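Local coordinates for VAL-1 (Chlorella virus, PDB 3GNE), which cleaves the polysaccharide alginate by a lyase reaction, as a viral member of polysaccharide lyase family 14 with pH-dependent modes of action, at residues P182-V190 against V198-R206; G84-H93 against L225-F235. All coordinates share one frame; numbering follows the deposited sequence.

Contact 1 (P182-V190 against V198-R206)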
loop_
_atom_site.group_PDB
_atom_site.type_symbol
_atom_site.label_atom_id
_atom_site.label_comp_id
_atom_site.label_asym_id
_atom_site.label_seq_id
_atom_site.Cartn_x
_atom_site.Cartn_y
_atom_site.Cartn_z
ATOM N N PRO A 182 -18.003 16.483 5.171
ATOM C CA PRO A 182 -17.630 15.064 5.143
ATOM C C PRO A 182 -18.364 14.282 6.233
ATOM O O PRO A 182 -18.477 14.756 7.357
ATOM C CB PRO A 182 -16.135 15.069 5.454
ATOM C CG PRO A 182 -15.676 16.458 5.289
ATOM C CD PRO A 182 -16.868 17.353 5.488
ATOM N N GLN A 183 -18.835 13.090 5.896
ATOM C CA GLN A 183 -19.806 12.388 6.738
ATOM C C GLN A 183 -19.199 11.293 7.610
ATOM O O GLN A 183 -19.966 10.467 8.194
ATOM C CB GLN A 183 -20.938 11.830 5.850
ATOM C CG GLN A 183 -21.804 12.873 5.206
ATOM C CD GLN A 183 -22.519 13.761 6.222
ATOM O OE1 GLN A 183 -22.210 14.948 6.429
ATOM N NE2 GLN A 183 -23.498 13.162 6.864
ATOM N N LEU A 184 -17.880 11.181 7.771
ATOM C CA LEU A 184 -17.277 10.199 8.709
ATOM C C LEU A 184 -17.794 8.777 8.503
ATOM O O LEU A 184 -18.093 8.029 9.435
ATOM C CB LEU A 184 -17.459 10.714 10.156
ATOM C CG LEU A 184 -16.621 11.952 10.505
ATOM C CD1 LEU A 184 -17.115 12.623 11.784
ATOM C CD2 LEU A 184 -15.120 11.619 10.635
ATOM N N ASP A 185 -17.904 8.422 7.220
ATOM C CA ASP A 185 -18.460 7.126 6.833
ATOM C C ASP A 185 -17.562 6.492 5.763
ATOM O O ASP A 185 -18.021 5.584 5.099
ATOM C CB ASP A 185 -19.879 7.251 6.311
ATOM C CG ASP A 185 -20.044 8.205 5.146
ATOM O OD1 ASP A 185 -19.084 8.925 4.777
ATOM O OD2 ASP A 185 -21.177 8.238 4.611
ATOM N N GLY A 186 -16.325 6.997 5.658
ATOM C CA GLY A 186 -15.337 6.328 4.789
ATOM C C GLY A 186 -14.907 5.050 5.469
ATOM O O GLY A 186 -15.113 4.791 6.653
ATOM N N GLU A 187 -14.278 4.176 4.693
ATOM C CA GLU A 187 -13.892 2.871 5.169
ATOM C C GLU A 187 -12.537 2.462 4.596
ATOM O O GLU A 187 -12.079 2.992 3.571
ATOM C CB GLU A 187 -14.893 1.788 4.697
ATOM C CG GLU A 187 -16.312 2.077 5.102
ATOM C CD GLU A 187 -17.273 0.975 4.725
ATOM O OE1 GLU A 187 -16.859 -0.051 4.126
ATOM O OE2 GLU A 187 -18.495 1.115 4.988
ATOM N N SER A 188 -11.952 1.484 5.270
ATOM C CA SER A 188 -10.761 0.806 4.778
ATOM C C SER A 188 -10.890 -0.667 5.096
ATOM O O SER A 188 -11.514 -1.029 6.069
ATOM C CB SER A 188 -9.533 1.363 5.516
ATOM O OG SER A 188 -8.382 0.664 5.016
ATOM N N TYR A 189 -10.306 -1.533 4.278
ATOM C CA TYR A 189 -10.232 -2.931 4.732
ATOM C C TYR A 189 -8.917 -3.518 4.256
ATOM O O TYR A 189 -8.316 -3.064 3.262
ATOM C CB TYR A 189 -11.437 -3.716 4.257
ATOM C CG TYR A 189 -11.645 -4.099 2.809
ATOM C CD1 TYR A 189 -10.843 -4.985 2.049
ATOM C CD2 TYR A 189 -12.769 -3.594 2.133
ATOM C CE1 TYR A 189 -11.086 -5.313 0.744
ATOM C CE2 TYR A 189 -13.045 -3.944 0.812
ATOM C CZ TYR A 189 -12.208 -4.800 0.119
ATOM O OH TYR A 189 -12.519 -5.119 -1.183
ATOM N N VAL A 190 -8.470 -4.540 4.953
ATOM C CA VAL A 190 -7.266 -5.284 4.637
ATOM C C VAL A 190 -7.671 -6.743 4.644
ATOM O O VAL A 190 -8.391 -7.186 5.537
ATOM C CB VAL A 190 -6.143 -5.042 5.660
ATOM C CG1 VAL A 190 -4.983 -6.013 5.427
ATOM C CG2 VAL A 190 -5.699 -3.580 5.536
ATOM N N VAL A 198 -12.070 -4.696 8.661
ATOM C CA VAL A 198 -12.613 -3.455 8.178
ATOM C C VAL A 198 -12.510 -2.375 9.246
ATOM O O VAL A 198 -12.717 -2.649 10.453
ATOM C CB VAL A 198 -14.082 -3.647 7.780
ATOM C CG1 VAL A 198 -14.669 -2.379 7.175
ATOM C CG2 VAL A 198 -14.176 -4.825 6.810
ATOM N N LEU A 199 -12.199 -1.163 8.791
ATOM C CA LEU A 199 -12.198 0.014 9.651
ATOM C C LEU A 199 -13.265 0.963 9.098
ATOM O O LEU A 199 -13.155 1.344 7.889
ATOM C CB LEU A 199 -10.835 0.715 9.680
ATOM C CG LEU A 199 -10.749 2.037 10.452
ATOM C CD1 LEU A 199 -10.957 1.847 11.952
ATOM C CD2 LEU A 199 -9.422 2.739 10.170
ATOM N N LYS A 200 -14.274 1.346 9.863
ATOM C CA LYS A 200 -15.299 2.262 9.375
ATOM C C LYS A 200 -15.162 3.600 10.075
ATOM O O LYS A 200 -14.423 3.754 11.062
ATOM C CB LYS A 200 -16.688 1.641 9.647
ATOM C CG LYS A 200 -16.930 0.335 8.898
ATOM C CD LYS A 200 -18.423 -0.007 8.910
ATOM C CE LYS A 200 -18.718 -1.243 8.083
ATOM N NZ LYS A 200 -20.143 -1.666 8.148
ATOM N N ARG A 201 -15.846 4.607 9.552
ATOM C CA ARG A 201 -15.959 5.935 10.183
ATOM C C ARG A 201 -14.833 6.925 9.914
ATOM O O ARG A 201 -14.515 7.845 10.670
ATOM C CB ARG A 201 -16.301 5.695 11.660
ATOM C CG ARG A 201 -17.758 5.198 11.771
ATOM C CD ARG A 201 -17.854 3.742 12.234
ATOM N NE ARG A 201 -19.017 3.522 13.094
ATOM C CZ ARG A 201 -19.067 3.710 14.406
ATOM N NH1 ARG A 201 -17.997 4.139 15.070
ATOM N NH2 ARG A 201 -20.200 3.474 15.066
ATOM N N ILE A 202 -14.228 6.757 8.728
ATOM C CA ILE A 202 -13.066 7.565 8.352
ATOM C C ILE A 202 -13.463 8.755 7.514
ATOM O O ILE A 202 -14.322 8.631 6.632
ATOM C CB ILE A 202 -12.135 6.714 7.454
ATOM C CG1 ILE A 202 -11.687 5.426 8.170
ATOM C CG2 ILE A 202 -10.959 7.548 7.014
ATOM C CD1 ILE A 202 -10.992 4.453 7.261
ATOM N N ASN A 203 -12.887 9.913 7.767
ATOM C CA ASN A 203 -12.934 11.015 6.785
ATOM C C ASN A 203 -11.692 10.918 5.887
ATOM O O ASN A 203 -10.579 11.165 6.348
ATOM C CB ASN A 203 -13.031 12.374 7.442
ATOM C CG ASN A 203 -14.432 12.913 7.667
ATOM O OD1 ASN A 203 -14.553 13.887 8.424
ATOM N ND2 ASN A 203 -15.447 12.352 7.064
ATOM N N TRP A 204 -11.895 10.578 4.620
ATOM C CA TRP A 204 -10.755 10.493 3.698
ATOM C C TRP A 204 -10.436 11.802 3.033
ATOM O O TRP A 204 -9.276 12.000 2.615
ATOM C CB TRP A 204 -11.051 9.433 2.648
ATOM C CG TRP A 204 -10.838 8.024 3.089
ATOM C CD1 TRP A 204 -11.744 7.020 3.189
ATOM C CD2 TRP A 204 -9.549 7.454 3.508
ATOM N NE1 TRP A 204 -11.133 5.877 3.628
ATOM C CE2 TRP A 204 -9.796 6.112 3.833
ATOM C CE3 TRP A 204 -8.269 7.980 3.618
ATOM C CZ2 TRP A 204 -8.806 5.240 4.276
ATOM C CZ3 TRP A 204 -7.247 7.148 4.056
ATOM C CH2 TRP A 204 -7.539 5.809 4.372
ATOM N N SER A 205 -11.397 12.739 2.887
ATOM C CA SER A 205 -11.037 14.018 2.290
ATOM C C SER A 205 -12.072 15.039 2.755
ATOM O O SER A 205 -13.132 14.731 3.219
ATOM C CB SER A 205 -10.962 14.006 0.745
ATOM O OG SER A 205 -12.288 14.098 0.194
ATOM N N ARG A 206 -11.640 16.300 2.511
ATOM C CA ARG A 206 -12.480 17.413 2.968
ATOM C C ARG A 206 -13.496 17.913 1.955
ATOM O O ARG A 206 -14.323 18.763 2.321
ATOM C CB ARG A 206 -11.522 18.552 3.363
ATOM C CG ARG A 206 -10.945 19.220 2.111
ATOM C CD ARG A 206 -10.596 20.655 2.433
ATOM N NE ARG A 206 -9.878 20.837 3.669
ATOM C CZ ARG A 206 -10.120 21.620 4.707
ATOM N NH1 ARG A 206 -11.168 22.442 4.794
ATOM N NH2 ARG A 206 -9.265 21.580 5.721
HETATM O O HOH W 1 -20.434 -0.474 5.610
#

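Contact 2 (G84-H93 against L225-F235)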
loop_
_atom_site.group_PDB
_atom_site.type_symbol
_atom_site.label_atom_id
_atom_site.label_comp_id
_atom_site.label_asym_id
_atom_site.label_seq_id
_atom_site.Cartn_x
_atom_site.Cartn_y
_atom_site.Cartn_z
ATOM N N GLY A 84 13.685 -17.590 5.862
ATOM C CA GLY A 84 14.910 -16.884 6.278
ATOM C C GLY A 84 14.804 -15.390 6.037
ATOM O O GLY A 84 15.633 -14.663 6.568
ATOM N N PHE A 85 13.768 -14.933 5.288
ATOM C CA PHE A 85 13.655 -13.489 5.127
ATOM C C PHE A 85 13.511 -12.846 6.481
ATOM O O PHE A 85 12.757 -13.348 7.343
ATOM C CB PHE A 85 12.404 -13.238 4.220
ATOM C CG PHE A 85 12.247 -11.781 3.827
ATOM C CD1 PHE A 85 12.753 -11.365 2.599
ATOM C CD2 PHE A 85 11.586 -10.857 4.636
ATOM C CE1 PHE A 85 12.610 -10.023 2.204
ATOM C CE2 PHE A 85 11.437 -9.526 4.262
ATOM C CZ PHE A 85 11.935 -9.136 3.032
ATOM N N ASP A 86 14.193 -11.746 6.708
ATOM C CA ASP A 86 14.125 -11.072 8.000
ATOM C C ASP A 86 13.244 -9.836 7.850
ATOM O O ASP A 86 13.629 -8.868 7.171
ATOM C CB ASP A 86 15.565 -10.733 8.460
ATOM C CG ASP A 86 15.633 -10.150 9.852
ATOM O OD1 ASP A 86 14.614 -9.577 10.349
ATOM O OD2 ASP A 86 16.749 -10.212 10.481
ATOM N N PHE A 87 12.074 -9.842 8.443
ATOM C CA PHE A 87 11.144 -8.735 8.362
ATOM C C PHE A 87 11.535 -7.520 9.173
ATOM O O PHE A 87 10.857 -6.480 9.059
ATOM C CB PHE A 87 9.770 -9.243 8.874
ATOM C CG PHE A 87 9.118 -10.313 8.001
ATOM C CD1 PHE A 87 8.528 -9.956 6.788
ATOM C CD2 PHE A 87 9.101 -11.656 8.379
ATOM C CE1 PHE A 87 7.942 -10.903 5.940
ATOM C CE2 PHE A 87 8.514 -12.609 7.547
ATOM C CZ PHE A 87 7.951 -12.251 6.337
ATOM N N ALA A 88 12.591 -7.630 9.966
ATOM C CA ALA A 88 13.071 -6.534 10.789
ATOM C C ALA A 88 11.889 -6.032 11.609
ATOM O O ALA A 88 11.228 -6.855 12.252
ATOM C CB ALA A 88 13.736 -5.462 9.955
ATOM N N ARG A 89 11.644 -4.710 11.617
ATOM C CA ARG A 89 10.475 -4.225 12.373
ATOM C C ARG A 89 9.462 -3.575 11.452
ATOM O O ARG A 89 8.714 -2.697 11.879
ATOM C CB ARG A 89 10.922 -3.281 13.511
ATOM C CG ARG A 89 11.816 -4.058 14.476
ATOM C CD ARG A 89 12.218 -3.277 15.742
ATOM N NE ARG A 89 11.199 -3.473 16.768
ATOM C CZ ARG A 89 11.311 -3.197 18.063
ATOM N NH1 ARG A 89 12.466 -2.686 18.462
ATOM N NH2 ARG A 89 10.282 -3.442 18.891
ATOM N N GLY A 90 9.334 -4.095 10.236
ATOM C CA GLY A 90 8.264 -3.755 9.326
ATOM C C GLY A 90 8.728 -2.945 8.119
ATOM O O GLY A 90 9.933 -2.611 7.939
ATOM N N GLY A 91 7.808 -2.658 7.223
ATOM C CA GLY A 91 8.116 -1.993 5.965
ATOM C C GLY A 91 6.845 -1.828 5.181
ATOM O O GLY A 91 5.756 -2.212 5.641
ATOM N N LYS A 92 6.986 -1.279 3.988
ATOM C CA LYS A 92 5.825 -0.960 3.174
ATOM C C LYS A 92 5.667 -1.897 1.977
ATOM O O LYS A 92 6.653 -2.337 1.391
ATOM C CB LYS A 92 5.974 0.458 2.566
ATOM C CG LYS A 92 5.510 1.578 3.468
ATOM C CD LYS A 92 6.308 1.679 4.757
ATOM C CE LYS A 92 5.822 2.931 5.498
ATOM N NZ LYS A 92 6.507 2.971 6.852
ATOM N N HIS A 93 4.414 -2.067 1.586
ATOM C CA HIS A 93 4.079 -2.604 0.262
ATOM C C HIS A 93 3.625 -1.464 -0.628
ATOM O O HIS A 93 4.406 -0.921 -1.411
ATOM C CB HIS A 93 2.990 -3.684 0.383
ATOM C CG HIS A 93 3.521 -4.990 0.881
ATOM N ND1 HIS A 93 2.682 -6.078 0.970
ATOM C CD2 HIS A 93 4.747 -5.376 1.316
ATOM C CE1 HIS A 93 3.407 -7.083 1.434
ATOM N NE2 HIS A 93 4.658 -6.713 1.669
ATOM N N LEU A 225 13.738 1.068 10.949
ATOM C CA LEU A 225 14.872 0.172 10.720
ATOM C C LEU A 225 14.950 -0.361 9.302
ATOM O O LEU A 225 13.950 -0.789 8.729
ATOM C CB LEU A 225 14.813 -1.024 11.691
ATOM C CG LEU A 225 15.005 -0.705 13.160
ATOM C CD1 LEU A 225 15.124 -2.024 13.913
ATOM C CD2 LEU A 225 16.243 0.097 13.489
ATOM N N PRO A 226 16.149 -0.343 8.714
ATOM C CA PRO A 226 16.312 -0.792 7.336
ATOM C C PRO A 226 16.470 -2.309 7.257
ATOM O O PRO A 226 16.456 -3.060 8.242
ATOM C CB PRO A 226 17.632 -0.087 6.924
ATOM C CG PRO A 226 18.422 -0.054 8.224
ATOM C CD PRO A 226 17.390 0.166 9.317
ATOM N N SER A 227 16.619 -2.833 6.059
ATOM C CA SER A 227 16.839 -4.253 5.916
ATOM C C SER A 227 18.118 -4.688 6.589
ATOM O O SER A 227 19.198 -4.092 6.410
ATOM C CB SER A 227 16.974 -4.593 4.409
ATOM O OG SER A 227 17.018 -6.008 4.266
ATOM N N PRO A 228 18.069 -5.734 7.427
ATOM C CA PRO A 228 19.295 -6.123 8.164
ATOM C C PRO A 228 20.279 -6.928 7.327
ATOM O O PRO A 228 21.409 -7.157 7.803
ATOM C CB PRO A 228 18.751 -7.001 9.304
ATOM C CG PRO A 228 17.355 -7.319 8.976
ATOM C CD PRO A 228 16.879 -6.433 7.890
ATOM N N LYS A 229 19.881 -7.369 6.140
ATOM C CA LYS A 229 20.768 -8.167 5.285
ATOM C C LYS A 229 20.315 -7.975 3.850
ATOM O O LYS A 229 19.190 -7.531 3.541
ATOM C CB LYS A 229 20.753 -9.648 5.705
ATOM C CG LYS A 229 19.383 -10.312 5.507
ATOM C CD LYS A 229 19.548 -11.830 5.779
ATOM C CE LYS A 229 18.154 -12.475 5.806
ATOM N NZ LYS A 229 18.214 -13.951 6.149
ATOM N N ASN A 230 21.137 -8.396 2.894
ATOM C CA ASN A 230 20.699 -8.475 1.509
ATOM C C ASN A 230 19.679 -9.593 1.387
ATOM O O ASN A 230 19.975 -10.714 1.805
ATOM C CB ASN A 230 21.866 -8.821 0.580
ATOM C CG ASN A 230 22.949 -7.786 0.481
ATOM O OD1 ASN A 230 22.747 -6.601 0.722
ATOM N ND2 ASN A 230 24.144 -8.299 0.145
ATOM N N GLN A 231 18.521 -9.291 0.871
ATOM C CA GLN A 231 17.444 -10.343 0.763
ATOM C C GLN A 231 16.466 -9.929 -0.307
ATOM O O GLN A 231 16.485 -8.779 -0.761
ATOM C CB GLN A 231 16.776 -10.621 2.098
ATOM C CG GLN A 231 16.310 -9.333 2.798
ATOM C CD GLN A 231 15.802 -9.624 4.189
ATOM O OE1 GLN A 231 15.556 -10.797 4.535
ATOM N NE2 GLN A 231 15.615 -8.558 4.989
ATOM N N VAL A 232 15.654 -10.871 -0.759
ATOM C CA VAL A 232 14.663 -10.629 -1.793
ATOM C C VAL A 232 13.305 -11.170 -1.419
ATOM O O VAL A 232 13.178 -12.104 -0.624
ATOM C CB VAL A 232 15.065 -11.241 -3.147
ATOM C CG1 VAL A 232 16.499 -10.851 -3.526
ATOM C CG2 VAL A 232 14.946 -12.744 -3.129
ATOM N N ALA A 233 12.279 -10.585 -2.004
ATOM C CA ALA A 233 10.922 -11.085 -1.960
ATOM C C ALA A 233 10.371 -10.993 -3.374
ATOM O O ALA A 233 10.885 -10.222 -4.193
ATOM C CB ALA A 233 10.066 -10.308 -0.974
ATOM N N TYR A 234 9.299 -11.727 -3.642
ATOM C CA TYR A 234 8.720 -11.671 -4.978
ATOM C C TYR A 234 7.265 -11.204 -4.919
ATOM O O TYR A 234 6.495 -11.697 -4.098
ATOM C CB TYR A 234 8.766 -13.044 -5.662
ATOM C CG TYR A 234 10.146 -13.645 -5.703
ATOM C CD1 TYR A 234 11.004 -13.406 -6.775
ATOM C CD2 TYR A 234 10.586 -14.462 -4.650
ATOM C CE1 TYR A 234 12.285 -13.958 -6.801
ATOM C CE2 TYR A 234 11.842 -15.018 -4.686
ATOM C CZ TYR A 234 12.681 -14.770 -5.760
ATOM O OH TYR A 234 13.945 -15.366 -5.751
ATOM N N PHE A 235 6.900 -10.285 -5.792
ATOM C CA PHE A 235 5.539 -9.779 -5.853
ATOM C C PHE A 235 4.925 -10.125 -7.204
ATOM O O PHE A 235 5.577 -10.090 -8.234
ATOM C CB PHE A 235 5.564 -8.211 -5.703
ATOM C CG PHE A 235 5.912 -7.788 -4.281
ATOM C CD1 PHE A 235 4.949 -7.620 -3.311
ATOM C CD2 PHE A 235 7.259 -7.556 -3.959
ATOM C CE1 PHE A 235 5.281 -7.211 -2.014
ATOM C CE2 PHE A 235 7.608 -7.149 -2.670
ATOM C CZ PHE A 235 6.625 -6.981 -1.684
HETATM O O HOH W 2 12.001 -2.421 9.847
#

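Contact 1 (P182-V190 against V198-R206)
Trp204 reaches across to the strand of Ser188 with its indole N-H, on the close-packed face of the hairpin. NE1 of Trp204 donates to the backbone O of Glu187 at 3.0 Å; the oxygen lies close to the plane of the indole, whereas the nitrogen stands well above the carbonyl plane and so misses the usual lone-pair direction. CG2 of Ile202, the branch anti to its own backbone N, sits 3.6 Å above the centre of the indole, while CD1 of the same residue leans on CB of Ser188 at 3.8 Å. The outer rim of the indole also meets that CB, edge-on, and OG of Ser188 is hydrogen-bonded to Asp127 and Asn115, on strands of the facing sheet. Strands 186-192 and 195-202 form an antiparallel beta hairpin within the jelly-roll-like sandwich expected of this concanavalin-type family. Ser188 and Leu199 are one hydrogen-bonded pair and Gly186 and Ile202 the next; N of Leu199 reaches O of Ser188 at 2.8 Å, nearly straight (N-H...O 175°). Further along, Arg201 and Ile202 both face Gly186, a G1 beta bulge with Arg201 in a left-handed backbone conformation. CA of Gly186 lies 4.0 Å from CD1 of the Trp204 indole. Beyond the bulge, CD2 of Leu184 and CB of Pro182 flank the amide of Asn203. The other face of the hairpin is looser. Glu187 and Lys200 run side by side in the same direction, yet OE2 of Glu187 stays 4.5 Å from NZ of Lys200, and a water bridges the two charges, donating a hydrogen bond to OE2 and accepting one from NZ. OE1 of Glu187 is taken by Tyr243. On this face too, CG2 of Val198, itself exposed, rests against CB of Tyr189 at 3.9 Å.

Contact 2 (G84-H93 against L225-F235)
The side-chain amide of Gln231 pairs with the backbone of Asp86 much as another peptide would, and this pair of hydrogen bonds joins the two loops. OE1 of Gln231 receives N of Asp86 at 2.7 Å, nearly straight (N-H...O 170°), on a lone pair in the carbonyl plane, while NE2 of Gln231 returns a 3.0 Å bond to O of Asp86. A second bond from NE2, to OG of Ser227, helps fix the rotation of the amide; that hydroxyl donates to O of Lys229. Through its extended chain, NZ of Lys229 donates a 2.7 Å hydrogen bond to O of Gly84, from above the carbonyl plane. Water further along accepts from N of Arg89 and donates to O of Gly90 and O of Leu225. Asp86 closes an Asx turn through OD1 and N of Ala88, so the loop entering strand 91-99 is shaped from within as well as held by the loop leading into strand 231-241, a strand of the other sheet of the beta sandwich. Among flat groups, the amide of Gln231 stacks on the Phe85 ring, the planes 20° apart and OE1 offset toward the rim. O of Val232 approaches that ring's edge. Deeper in, the edge of Phe235 meets the face of His93 in a T-shaped pair, planes at 89°, CE1 of Phe235 lying over the imidazole centre; NE2 of His93 bonds to Tyr81. Among apolar groups, CE1 of Phe85 meets CB of Ala233 at 4.1 Å, CB of Ala88 meets CD of Pro228, and at the exposed margin the aliphatic chain of Arg89 touches Leu225.

Overall arrangement
Contacts 1 and 2 lie on opposite sides of the centre of the chain, their own centres about 30 Å apart and their nearest atoms about 9 Å apart. Along the sequence, contact 1 is nested inside the loop that contact 2 closes: the segment 84-93 comes first, the segments 182-190 and 198-206, which include most of the hairpin, follow, and 225-235 comes last. One sheet is common to both, holding strands 186-192, 195-202 and 231-241, whereas strand 91-99 belongs to the other. Contact 1 is thus a sequence-local hairpin whose inner face meets the other sheet, and contact 2 brings together loops leading into strands of different sheets.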